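Local structure of Tv2483 (Treponema vincentii, 6DET) at residues T117-N122 and Y219-R224; K124-L129 and C187-V192; G41-V46 and I82-K87; V59-D64 and K253-N258. The protein binds L-arginine with high selectivity as a lipoprotein of the ABC-transporter solute-binding family, and probably hands the amino acid on for uptake. All blocks are in the same frame, centred on the assembly; numbering follows the deposited sequence.

Interaction 1. Residues T117-N122 and Y219-R224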
# COMPACT_ATOMS: atom_id res chain seq x y z
N THR A 117 -3.02 -10.71 8.70
CA THR A 117 -2.06 -10.25 9.67
C THR A 117 -1.07 -9.31 8.96
O THR A 117 -0.60 -9.62 7.86
CB THR A 117 -1.36 -11.42 10.32
OG1 THR A 117 -0.51 -10.92 11.37
CG2 THR A 117 -0.57 -12.20 9.31
N PRO A 118 -0.78 -8.15 9.54
CA PRO A 118 0.07 -7.16 8.85
C PRO A 118 1.45 -7.69 8.50
O PRO A 118 2.05 -8.47 9.23
CB PRO A 118 0.16 -6.02 9.86
CG PRO A 118 -1.12 -6.09 10.60
CD PRO A 118 -1.51 -7.55 10.67
N TYR A 119 1.98 -7.21 7.36
CA TYR A 119 3.25 -7.72 6.86
C TYR A 119 4.34 -6.66 6.76
O TYR A 119 5.52 -7.02 6.68
CB TYR A 119 3.03 -8.43 5.50
CG TYR A 119 2.76 -7.50 4.30
CD1 TYR A 119 1.53 -6.82 4.18
CD2 TYR A 119 3.68 -7.37 3.28
CE1 TYR A 119 1.27 -5.98 3.07
CE2 TYR A 119 3.43 -6.52 2.17
CZ TYR A 119 2.23 -5.84 2.09
OH TYR A 119 1.99 -5.01 1.00
N LEU A 120 3.98 -5.37 6.82
CA LEU A 120 4.95 -4.27 6.84
C LEU A 120 4.42 -3.15 7.71
O LEU A 120 3.20 -2.99 7.84
CB LEU A 120 5.21 -3.67 5.44
CG LEU A 120 5.97 -4.50 4.40
CD1 LEU A 120 5.93 -3.85 3.02
CD2 LEU A 120 7.41 -4.71 4.91
N GLN A 121 5.35 -2.37 8.32
CA GLN A 121 5.01 -1.08 8.90
C GLN A 121 5.16 -0.01 7.84
O GLN A 121 5.95 -0.14 6.90
CB GLN A 121 5.93 -0.72 10.07
CG GLN A 121 5.60 -1.40 11.33
CD GLN A 121 6.52 -0.91 12.42
OE1 GLN A 121 7.70 -1.21 12.39
NE2 GLN A 121 6.00 -0.08 13.30
N ASN A 122 4.38 1.05 7.99
CA ASN A 122 4.48 2.19 7.09
C ASN A 122 4.19 3.45 7.88
O ASN A 122 3.68 3.42 9.01
CB ASN A 122 3.51 2.05 5.92
CG ASN A 122 3.55 3.24 5.00
OD1 ASN A 122 4.60 3.52 4.40
ND2 ASN A 122 2.43 3.95 4.89
N TYR A 219 0.64 -2.21 6.85
CA TYR A 219 0.14 -2.68 5.57
C TYR A 219 -0.42 -4.08 5.77
O TYR A 219 0.09 -4.85 6.59
CB TYR A 219 1.26 -2.77 4.53
CG TYR A 219 1.68 -1.46 3.85
CD1 TYR A 219 0.93 -0.31 3.95
CD2 TYR A 219 2.79 -1.46 3.04
CE1 TYR A 219 1.32 0.87 3.22
CE2 TYR A 219 3.20 -0.33 2.34
CZ TYR A 219 2.45 0.82 2.44
OH TYR A 219 2.84 1.92 1.69
N THR A 220 -1.43 -4.41 4.98
CA THR A 220 -2.07 -5.72 5.00
C THR A 220 -2.45 -6.10 3.58
O THR A 220 -2.17 -5.36 2.61
CB THR A 220 -3.29 -5.69 5.94
OG1 THR A 220 -3.88 -7.00 6.06
CG2 THR A 220 -4.34 -4.74 5.43
N PHE A 221 -3.09 -7.26 3.44
CA PHE A 221 -3.78 -7.64 2.22
C PHE A 221 -5.26 -7.76 2.57
O PHE A 221 -5.61 -8.38 3.58
CB PHE A 221 -3.25 -8.95 1.65
CG PHE A 221 -1.78 -8.95 1.42
CD1 PHE A 221 -1.17 -7.92 0.69
CD2 PHE A 221 -0.99 -9.96 1.94
CE1 PHE A 221 0.19 -7.95 0.51
CE2 PHE A 221 0.37 -9.97 1.75
CZ PHE A 221 0.95 -8.96 1.03
N ALA A 222 -6.12 -7.10 1.78
CA ALA A 222 -7.54 -6.94 2.09
C ALA A 222 -8.39 -7.95 1.33
O ALA A 222 -8.22 -8.13 0.11
CB ALA A 222 -8.01 -5.52 1.75
N PHE A 223 -9.36 -8.55 2.03
CA PHE A 223 -10.23 -9.59 1.49
C PHE A 223 -11.68 -9.23 1.78
O PHE A 223 -11.96 -8.35 2.60
CB PHE A 223 -9.92 -10.96 2.12
CG PHE A 223 -8.59 -11.50 1.73
CD1 PHE A 223 -7.44 -10.99 2.32
CD2 PHE A 223 -8.47 -12.49 0.77
CE1 PHE A 223 -6.21 -11.46 1.96
CE2 PHE A 223 -7.22 -12.96 0.41
CZ PHE A 223 -6.09 -12.41 1.01
N ARG A 224 -12.60 -9.94 1.14
CA ARG A 224 -14.01 -9.74 1.44
C ARG A 224 -14.27 -10.11 2.89
O ARG A 224 -13.65 -11.03 3.42
CB ARG A 224 -14.89 -10.60 0.53
CG ARG A 224 -15.03 -10.08 -0.90
CD ARG A 224 -15.82 -11.07 -1.80
NE ARG A 224 -14.99 -12.22 -2.11
CZ ARG A 224 -14.19 -12.32 -3.16
NH1 ARG A 224 -14.11 -11.34 -4.06
NH2 ARG A 224 -13.45 -13.42 -3.32
O HOH W 1 -0.67 -4.59 0.42

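Interaction 2. Residues K124-L129 and C187-V192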
# COMPACT_ATOMS: atom_id res chain seq x y z
N LYS A 124 2.91 7.63 6.77
CA LYS A 124 2.66 8.68 5.80
C LYS A 124 3.57 9.85 6.15
O LYS A 124 3.64 10.26 7.30
CB LYS A 124 1.21 9.10 5.84
CG LYS A 124 0.33 8.12 5.02
CD LYS A 124 -1.13 8.43 5.08
CE LYS A 124 -1.95 7.46 4.22
NZ LYS A 124 -1.40 6.07 4.21
N ILE A 125 4.23 10.39 5.13
CA ILE A 125 5.18 11.48 5.27
C ILE A 125 4.80 12.57 4.28
O ILE A 125 4.12 12.33 3.27
CB ILE A 125 6.62 10.99 5.03
CG1 ILE A 125 6.75 10.36 3.64
CG2 ILE A 125 6.99 9.96 6.09
CD1 ILE A 125 8.14 10.00 3.24
N VAL A 126 5.25 13.79 4.57
CA VAL A 126 4.96 14.96 3.75
C VAL A 126 6.24 15.38 3.05
O VAL A 126 7.28 15.56 3.69
CB VAL A 126 4.38 16.11 4.58
CG1 VAL A 126 4.16 17.33 3.68
CG2 VAL A 126 3.07 15.68 5.21
N VAL A 127 6.15 15.55 1.73
CA VAL A 127 7.29 15.86 0.89
C VAL A 127 7.07 17.23 0.27
O VAL A 127 5.95 17.55 -0.17
CB VAL A 127 7.52 14.79 -0.20
CG1 VAL A 127 8.67 15.17 -1.14
CG2 VAL A 127 7.81 13.41 0.46
N THR A 128 8.12 18.05 0.27
CA THR A 128 8.10 19.38 -0.34
C THR A 128 9.29 19.50 -1.28
O THR A 128 10.12 18.59 -1.38
CB THR A 128 8.16 20.50 0.71
OG1 THR A 128 9.39 20.41 1.45
CG2 THR A 128 7.01 20.39 1.68
N LEU A 129 9.37 20.64 -1.98
CA LEU A 129 10.58 21.00 -2.70
C LEU A 129 11.64 21.47 -1.71
O LEU A 129 11.36 22.27 -0.81
CB LEU A 129 10.29 22.08 -3.73
CG LEU A 129 9.24 21.71 -4.78
CD1 LEU A 129 8.84 22.92 -5.57
CD2 LEU A 129 9.78 20.64 -5.70
N CYS A 187 0.62 22.35 -6.16
CA CYS A 187 0.51 22.16 -4.72
C CYS A 187 1.85 22.53 -4.11
O CYS A 187 2.86 22.63 -4.80
CB CYS A 187 0.14 20.73 -4.36
SG CYS A 187 1.43 19.56 -4.80
N ASP A 188 1.85 22.73 -2.79
CA ASP A 188 3.04 23.07 -2.03
C ASP A 188 3.68 21.86 -1.36
O ASP A 188 4.85 21.93 -0.97
CB ASP A 188 2.70 24.09 -0.94
CG ASP A 188 2.02 25.31 -1.49
OD1 ASP A 188 2.74 26.13 -2.07
OD2 ASP A 188 0.78 25.44 -1.32
N ALA A 189 2.93 20.79 -1.20
CA ALA A 189 3.42 19.57 -0.58
C ALA A 189 2.56 18.42 -1.05
O ALA A 189 1.46 18.63 -1.57
CB ALA A 189 3.39 19.66 0.93
N ILE A 190 3.05 17.20 -0.81
CA ILE A 190 2.33 15.96 -1.10
C ILE A 190 2.49 15.00 0.07
O ILE A 190 3.46 15.05 0.83
CB ILE A 190 2.81 15.28 -2.39
CG1 ILE A 190 4.22 14.69 -2.22
CG2 ILE A 190 2.74 16.26 -3.57
CD1 ILE A 190 4.77 13.99 -3.44
N VAL A 191 1.53 14.09 0.17
CA VAL A 191 1.59 12.95 1.09
C VAL A 191 1.95 11.71 0.30
O VAL A 191 1.35 11.43 -0.75
CB VAL A 191 0.25 12.73 1.82
CG1 VAL A 191 0.33 11.49 2.73
CG2 VAL A 191 -0.12 13.92 2.62
N VAL A 192 2.94 10.95 0.79
CA VAL A 192 3.31 9.68 0.19
C VAL A 192 3.52 8.69 1.33
O VAL A 192 3.64 9.08 2.50
CB VAL A 192 4.56 9.78 -0.70
CG1 VAL A 192 4.31 10.70 -1.89
CG2 VAL A 192 5.76 10.32 0.09
O HOH W 2 7.12 22.73 -1.97

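Interaction 3. Residues G41-V46 and I82-K87. With ARG (arginine), chain B.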
# COMPACT_ATOMS: atom_id res chain seq x y z
N GLY A 41 -5.84 -7.80 -6.91
CA GLY A 41 -5.95 -6.46 -7.47
C GLY A 41 -4.78 -5.60 -7.02
O GLY A 41 -4.44 -5.57 -5.83
N VAL A 42 -4.18 -4.88 -7.96
CA VAL A 42 -3.03 -4.04 -7.66
C VAL A 42 -3.16 -2.73 -8.42
O VAL A 42 -3.70 -2.69 -9.53
CB VAL A 42 -1.68 -4.71 -8.03
CG1 VAL A 42 -1.39 -5.90 -7.10
CG2 VAL A 42 -1.70 -5.19 -9.47
N SER A 43 -2.62 -1.67 -7.81
CA SER A 43 -2.21 -0.52 -8.59
C SER A 43 -0.83 -0.83 -9.16
O SER A 43 0.12 -1.09 -8.41
CB SER A 43 -2.17 0.73 -7.72
OG SER A 43 -3.46 1.15 -7.25
N ASP A 44 -0.69 -0.78 -10.48
CA ASP A 44 0.52 -1.29 -11.12
C ASP A 44 1.59 -0.21 -11.32
O ASP A 44 2.46 -0.38 -12.18
CB ASP A 44 0.16 -1.93 -12.45
CG ASP A 44 -0.27 -0.92 -13.48
OD1 ASP A 44 -0.51 0.25 -13.12
OD2 ASP A 44 -0.34 -1.31 -14.65
N PHE A 45 1.55 0.86 -10.51
CA PHE A 45 2.52 1.93 -10.55
C PHE A 45 3.15 2.19 -9.18
O PHE A 45 3.80 3.22 -9.00
CB PHE A 45 1.87 3.23 -11.06
CG PHE A 45 0.59 3.60 -10.35
CD1 PHE A 45 -0.65 3.28 -10.89
CD2 PHE A 45 0.62 4.22 -9.10
CE1 PHE A 45 -1.83 3.63 -10.22
CE2 PHE A 45 -0.56 4.54 -8.42
CZ PHE A 45 -1.78 4.25 -8.98
N VAL A 46 2.97 1.30 -8.20
CA VAL A 46 3.48 1.60 -6.86
C VAL A 46 4.94 1.17 -6.79
O VAL A 46 5.21 -0.03 -6.88
CB VAL A 46 2.66 0.89 -5.76
CG1 VAL A 46 3.21 1.19 -4.39
CG2 VAL A 46 1.20 1.31 -5.82
N ILE A 82 -6.11 -2.51 -11.16
CA ILE A 82 -7.38 -1.88 -10.81
C ILE A 82 -7.21 -0.37 -10.69
O ILE A 82 -6.10 0.16 -10.55
CB ILE A 82 -7.97 -2.42 -9.51
CG1 ILE A 82 -7.00 -2.21 -8.33
CG2 ILE A 82 -8.29 -3.94 -9.67
CD1 ILE A 82 -7.63 -2.44 -6.96
N GLN A 83 -8.35 0.31 -10.75
CA GLN A 83 -8.47 1.70 -10.34
C GLN A 83 -8.63 1.73 -8.82
O GLN A 83 -9.56 1.13 -8.28
CB GLN A 83 -9.68 2.36 -11.01
CG GLN A 83 -9.89 3.81 -10.66
CD GLN A 83 -8.76 4.67 -11.16
OE1 GLN A 83 -7.89 5.09 -10.39
NE2 GLN A 83 -8.75 4.93 -12.46
N TRP A 84 -7.70 2.39 -8.12
CA TRP A 84 -7.68 2.24 -6.67
C TRP A 84 -9.01 2.64 -6.05
O TRP A 84 -9.44 2.04 -5.06
CB TRP A 84 -6.53 3.07 -6.07
CG TRP A 84 -6.17 2.71 -4.64
CD1 TRP A 84 -6.25 3.53 -3.53
CD2 TRP A 84 -5.62 1.47 -4.17
NE1 TRP A 84 -5.82 2.87 -2.41
CE2 TRP A 84 -5.42 1.61 -2.77
CE3 TRP A 84 -5.29 0.26 -4.78
CZ2 TRP A 84 -4.92 0.58 -1.98
CZ3 TRP A 84 -4.78 -0.77 -3.98
CH2 TRP A 84 -4.60 -0.60 -2.60
N ALA A 85 -9.65 3.68 -6.60
CA ALA A 85 -10.89 4.19 -6.03
C ALA A 85 -12.03 3.19 -6.12
O ALA A 85 -13.01 3.31 -5.38
CB ALA A 85 -11.31 5.49 -6.73
N GLN A 86 -11.91 2.20 -7.00
CA GLN A 86 -12.92 1.17 -7.23
C GLN A 86 -12.67 -0.10 -6.45
O GLN A 86 -13.40 -1.09 -6.64
CB GLN A 86 -12.99 0.81 -8.73
CG GLN A 86 -13.50 1.92 -9.64
CD GLN A 86 -14.81 2.48 -9.16
OE1 GLN A 86 -15.82 1.78 -9.12
NE2 GLN A 86 -14.80 3.75 -8.76
N LYS A 87 -11.64 -0.13 -5.59
CA LYS A 87 -11.16 -1.39 -5.06
C LYS A 87 -12.23 -2.10 -4.24
O LYS A 87 -12.35 -3.32 -4.30
CB LYS A 87 -9.87 -1.17 -4.23
CG LYS A 87 -9.96 -0.21 -3.04
CD LYS A 87 -8.58 0.02 -2.44
CE LYS A 87 -8.66 1.11 -1.37
NZ LYS A 87 -9.00 2.44 -2.01
N ARG B . -1.51 2.85 1.54
CA ARG B . -2.41 3.36 0.47
C ARG B . -3.83 2.86 0.74
O ARG B . -3.98 1.87 1.47
CB ARG B . -1.95 2.90 -0.91
CG ARG B . -0.62 3.49 -1.36
CD ARG B . -0.13 2.95 -2.71
NE ARG B . -1.04 3.35 -3.77
CZ ARG B . -1.87 2.53 -4.40
NH1 ARG B . -2.68 3.05 -5.33
NH2 ARG B . -1.92 1.23 -4.11
OXT ARG B . -4.79 3.43 0.21
O HOH W 3 -4.87 2.29 -9.28
O HOH W 4 -3.26 -0.17 -11.99

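Interaction 4. Residues V59-D64 and K253-N258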
# COMPACT_ATOMS: atom_id res chain seq x y z
N VAL A 59 6.11 -6.36 -11.26
CA VAL A 59 7.12 -6.90 -10.37
C VAL A 59 7.01 -6.17 -9.04
O VAL A 59 6.40 -5.10 -8.96
CB VAL A 59 8.55 -6.76 -10.93
CG1 VAL A 59 8.72 -7.62 -12.18
CG2 VAL A 59 8.86 -5.30 -11.25
N GLY A 60 7.58 -6.77 -8.00
CA GLY A 60 7.70 -6.05 -6.76
C GLY A 60 7.55 -6.98 -5.58
O GLY A 60 7.36 -8.19 -5.73
N TYR A 61 7.67 -6.38 -4.39
CA TYR A 61 7.62 -7.13 -3.14
C TYR A 61 6.31 -7.88 -3.01
O TYR A 61 6.29 -9.07 -2.66
CB TYR A 61 7.81 -6.17 -1.98
CG TYR A 61 7.92 -6.80 -0.62
CD1 TYR A 61 8.94 -7.72 -0.33
CD2 TYR A 61 7.06 -6.43 0.40
CE1 TYR A 61 9.07 -8.27 0.96
CE2 TYR A 61 7.19 -6.96 1.68
CZ TYR A 61 8.20 -7.88 1.94
OH TYR A 61 8.37 -8.43 3.19
N ASP A 62 5.18 -7.18 -3.23
CA ASP A 62 3.87 -7.82 -3.09
C ASP A 62 3.70 -8.90 -4.14
O ASP A 62 3.07 -9.92 -3.89
CB ASP A 62 2.74 -6.80 -3.25
CG ASP A 62 2.57 -5.87 -2.07
OD1 ASP A 62 3.29 -6.01 -1.05
OD2 ASP A 62 1.68 -5.00 -2.16
N ILE A 63 4.26 -8.68 -5.32
CA ILE A 63 4.14 -9.64 -6.41
C ILE A 63 4.93 -10.90 -6.08
O ILE A 63 4.47 -12.02 -6.32
CB ILE A 63 4.63 -9.00 -7.72
CG1 ILE A 63 4.00 -7.61 -7.93
CG2 ILE A 63 4.36 -9.90 -8.89
CD1 ILE A 63 2.50 -7.58 -7.98
N ASP A 64 6.14 -10.73 -5.54
CA ASP A 64 6.93 -11.91 -5.20
C ASP A 64 6.23 -12.73 -4.12
O ASP A 64 6.18 -13.96 -4.19
CB ASP A 64 8.33 -11.49 -4.74
CG ASP A 64 9.25 -11.14 -5.89
OD1 ASP A 64 8.91 -11.41 -7.05
OD2 ASP A 64 10.34 -10.61 -5.62
N LYS A 253 15.89 -8.30 -0.92
CA LYS A 253 15.97 -8.01 -2.36
C LYS A 253 15.44 -6.62 -2.68
O LYS A 253 16.08 -5.86 -3.43
CB LYS A 253 15.18 -9.07 -3.13
CG LYS A 253 15.03 -8.84 -4.63
CD LYS A 253 13.97 -9.82 -5.19
CE LYS A 253 13.61 -9.59 -6.65
NZ LYS A 253 12.56 -10.56 -7.07
N TRP A 254 14.27 -6.28 -2.16
CA TRP A 254 13.57 -5.07 -2.60
C TRP A 254 13.89 -3.83 -1.75
O TRP A 254 13.82 -2.71 -2.27
CB TRP A 254 12.06 -5.31 -2.58
CG TRP A 254 11.61 -6.21 -3.68
CD1 TRP A 254 11.19 -7.50 -3.56
CD2 TRP A 254 11.57 -5.90 -5.08
NE1 TRP A 254 10.88 -8.01 -4.80
CE2 TRP A 254 11.11 -7.05 -5.75
CE3 TRP A 254 11.88 -4.77 -5.82
CZ2 TRP A 254 10.94 -7.08 -7.14
CZ3 TRP A 254 11.72 -4.81 -7.20
CH2 TRP A 254 11.26 -5.95 -7.84
N PHE A 255 14.24 -4.02 -0.48
CA PHE A 255 14.44 -2.93 0.47
C PHE A 255 15.86 -2.83 1.00
O PHE A 255 16.18 -1.82 1.61
CB PHE A 255 13.49 -3.09 1.68
CG PHE A 255 12.02 -3.03 1.35
CD1 PHE A 255 11.43 -1.85 0.94
CD2 PHE A 255 11.23 -4.17 1.46
CE1 PHE A 255 10.07 -1.80 0.61
CE2 PHE A 255 9.87 -4.13 1.17
CZ PHE A 255 9.29 -2.94 0.73
N GLY A 256 16.70 -3.84 0.81
CA GLY A 256 18.05 -3.83 1.34
C GLY A 256 18.17 -4.37 2.76
O GLY A 256 19.29 -4.54 3.25
N SER A 257 17.05 -4.62 3.43
CA SER A 257 17.00 -5.24 4.75
C SER A 257 15.68 -5.96 4.92
O SER A 257 14.76 -5.83 4.09
CB SER A 257 17.19 -4.20 5.86
OG SER A 257 16.05 -3.37 5.94
N ASN A 258 15.57 -6.73 6.01
CA ASN A 258 14.36 -7.50 6.31
C ASN A 258 13.40 -6.62 7.09
O ASN A 258 13.60 -6.39 8.30
CB ASN A 258 14.69 -8.76 7.09
CG ASN A 258 13.46 -9.49 7.53
OD1 ASN A 258 12.37 -9.27 6.98
ND2 ASN A 258 13.61 -10.35 8.52

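Interaction 1. Residues T117-N122 and Y219-R224
Tyr119 and Phe221 carry the aromatic part of this contact as an offset stack, ring centroids 4.2 Å apart and planes inclined by 30°. Phe221 CZ lies over the middle of the Tyr119 ring, and Tyr119 CZ comes to 3.3 Å from Phe221 CE1. The stack depends on Tyr119 holding CG between its own N and carbonyl carbon (chi1 73°), which brings the ring alongside residues 219-221, CE1 against Tyr219 CB. Two backbone hydrogen bonds run beside it: Tyr119 N gives to Tyr219 O at 3.1 Å, and Tyr219 N gives to Leu120 O at 2.9 Å. The Tyr219 ring packs on Leu120 and Asn122. Asn122 CB sits over one face of it in a CH-pi contact, 3.9 Å from the centroid, while Leu120 CD1 meets the edge of that ring at CD2. Among the polar groups, a water donates to both Tyr119 OH and Thr220 O, each at 2.8 Å. Tyr119 OH also bonds to Asp62, Tyr219 OH to Asp193, and the Asn122 amide to Glu217 and Ile195. Tyr219 belongs to the arginine pocket, so the contact joins strands 120-129 and 215-223 of the central sheet next to the ligand site of a family 3 solute-binding protein.

Interaction 2. Residues K124-L129 and C187-V192
Val192 sets CG1 beside its N (chi1 -63°), which leaves CG2 between N and the carbonyl carbon, where it touches both Ile125 CG1 and Val127 CG2, each at 3.7 Å. Val127 meets it with the branch beside its own N, because CG1 stands anti to that N (chi1 176°). The setting is an antiparallel beta ladder between strands 120-129 and 189-193, in the larger mixed sheet of this solute-binding fold. Ile125 with Val192 and Val127 with Ile190 are hydrogen-bonded pairs; the bond from Val127 N to Ile190 O is 2.9 Å long. Val126 and Val191 form the non-hydrogen-bonded pair between them, their alpha carbons 4.7 Å apart. Ile125, Val127, Ile190 and Val192 share one face of the sheet, toward which helix 175-184 packs on Ile190. On the other face Val126 CG1 lies against Ala189 CB at 3.7 Å, and Lys124 runs its CB, CG and CD past Val191 CG1 before its amine reaches salt bridges with Glu217 and Asp193. Thr128 CG2 rests on Asp188 O and Ala189 CB. Where direct backbone pairing gives out, a water bridges the strands, accepting from Leu129 N at 3.1 Å and donating to Asp188 O at 2.6 Å.

Interaction 3. Residues G41-V46 and I82-K87
Ser43 and Trp84 meet beside the guanidinium group of the bound arginine, and the tryptophan is the side chain to follow. Its CB lies 3.8 Å from Ser43 OG; CG stands anti to the backbone N (chi1 -164°), which swings the indole across to the ligand. At CG and CD2 the ring passes ligand NH1. CE3 is approached by Ser43 OG at 3.2 Å, obliquely to the ring, while CZ3 and CH2 run under ligand NH2, which stands 3.3 Å above the indole plane. Lys87 CD lies against the opposite face, so the indole is held between a lysine chain and the ligand. On the pyrrole edge, Trp84 NE1 donates to ligand OXT at 2.9 Å. One side chain thus touches both charged ends of the curled arginine.

Ser43 OG takes a hydrogen bond from ligand NH1 at 2.8 Å, and a water ties the same hydroxyl to Ile82 O. Val46 CG2 packs on the guanidinium carbon, and the Phe45 ring lies near NH1. Behind this shell, Ile82 N donates to Val42 O at 2.9 Å, carrying the pairing of strands 37-42 and 76-81 one step past the end of strand 76-81. Lys87 NZ and Lys87 N reach Trp84 O from opposite faces of its plane, which helps to set the tryptophan backbone. The ligand is also bonded by Glu148, Arg109, Asp193, Ser104 and the carbonyls of Ser101 and Gly102. Two loops leaving the neighbouring parallel strands 37-42 and 76-81 at their C-terminal ends thereby form one wall of the arginine-binding site.

Interaction 4. Residues V59-D64 and K253-N258
Asp64 OD2 takes two donors from consecutive residues of the other segment. Lys253 NZ forms a salt bridge with it at 2.7 Å, arriving on the syn side 17° out of the carboxylate plane. Trp254 NE1 gives a hydrogen bond at 2.8 Å with an N-H...O angle of 164°; the oxygen lies close to the indole plane, but the donor stands above the carboxylate plane. Two N-H groups gripping one oxygen would be expected to favour the charged aspartate. Lys253 can reach it because its chain is extended beyond CG, and on the way CE passes over one face of Trp254.

The opposite face of the indole rests on backbone. Gly60 CA makes a CH-pi contact, 3.7 Å from the centroid of the six-membered ring, and Tyr61 CA lies 3.6 Å from Trp254 CD1. Gly60, the N-cap residue of helix 61-73, has a positive phi at which a side chain would jam against the preceding carbonyl O. Next to it Phe255 turns an edge to the Tyr61 face in a T-shaped pair: CE2 stands over the ring centre, with the planes 73° apart. Trp254 CD1 meets the edge of the same tyrosine ring.

Farther out, Tyr61 is flanked by Ile247, Phe250 and Ser251 of helix 246-255, and Phe255 touches Ile48 and Leu198. Gly256, with positive phi, ends that helix. The last turn of helix 246-255 is thus laid against the first turn of helix 61-73, just after the short strand 58-59, which pairs with strand 51-52.

From the N terminus, interaction 3 closes first, joining the loops after strands 37-42 and 76-81. Interaction 4 starts inside that span, at 59-64, and closes only near the C terminus at 253-258, so the two cross along the chain. Interaction 1 nests within interaction 4, and interaction 2 nests within interaction 1; both follow interaction 3 in series. Interactions 1 and 2 share strand 120-129 at opposite ends, their centres about 24 Å apart, and with interaction 3 they reach one large sheet. Interaction 4 lays the C-terminal helix on helix 61-73 and touches interaction 1, where Leu120 CD1 packs on Tyr61 CE2 at 3.6 Å.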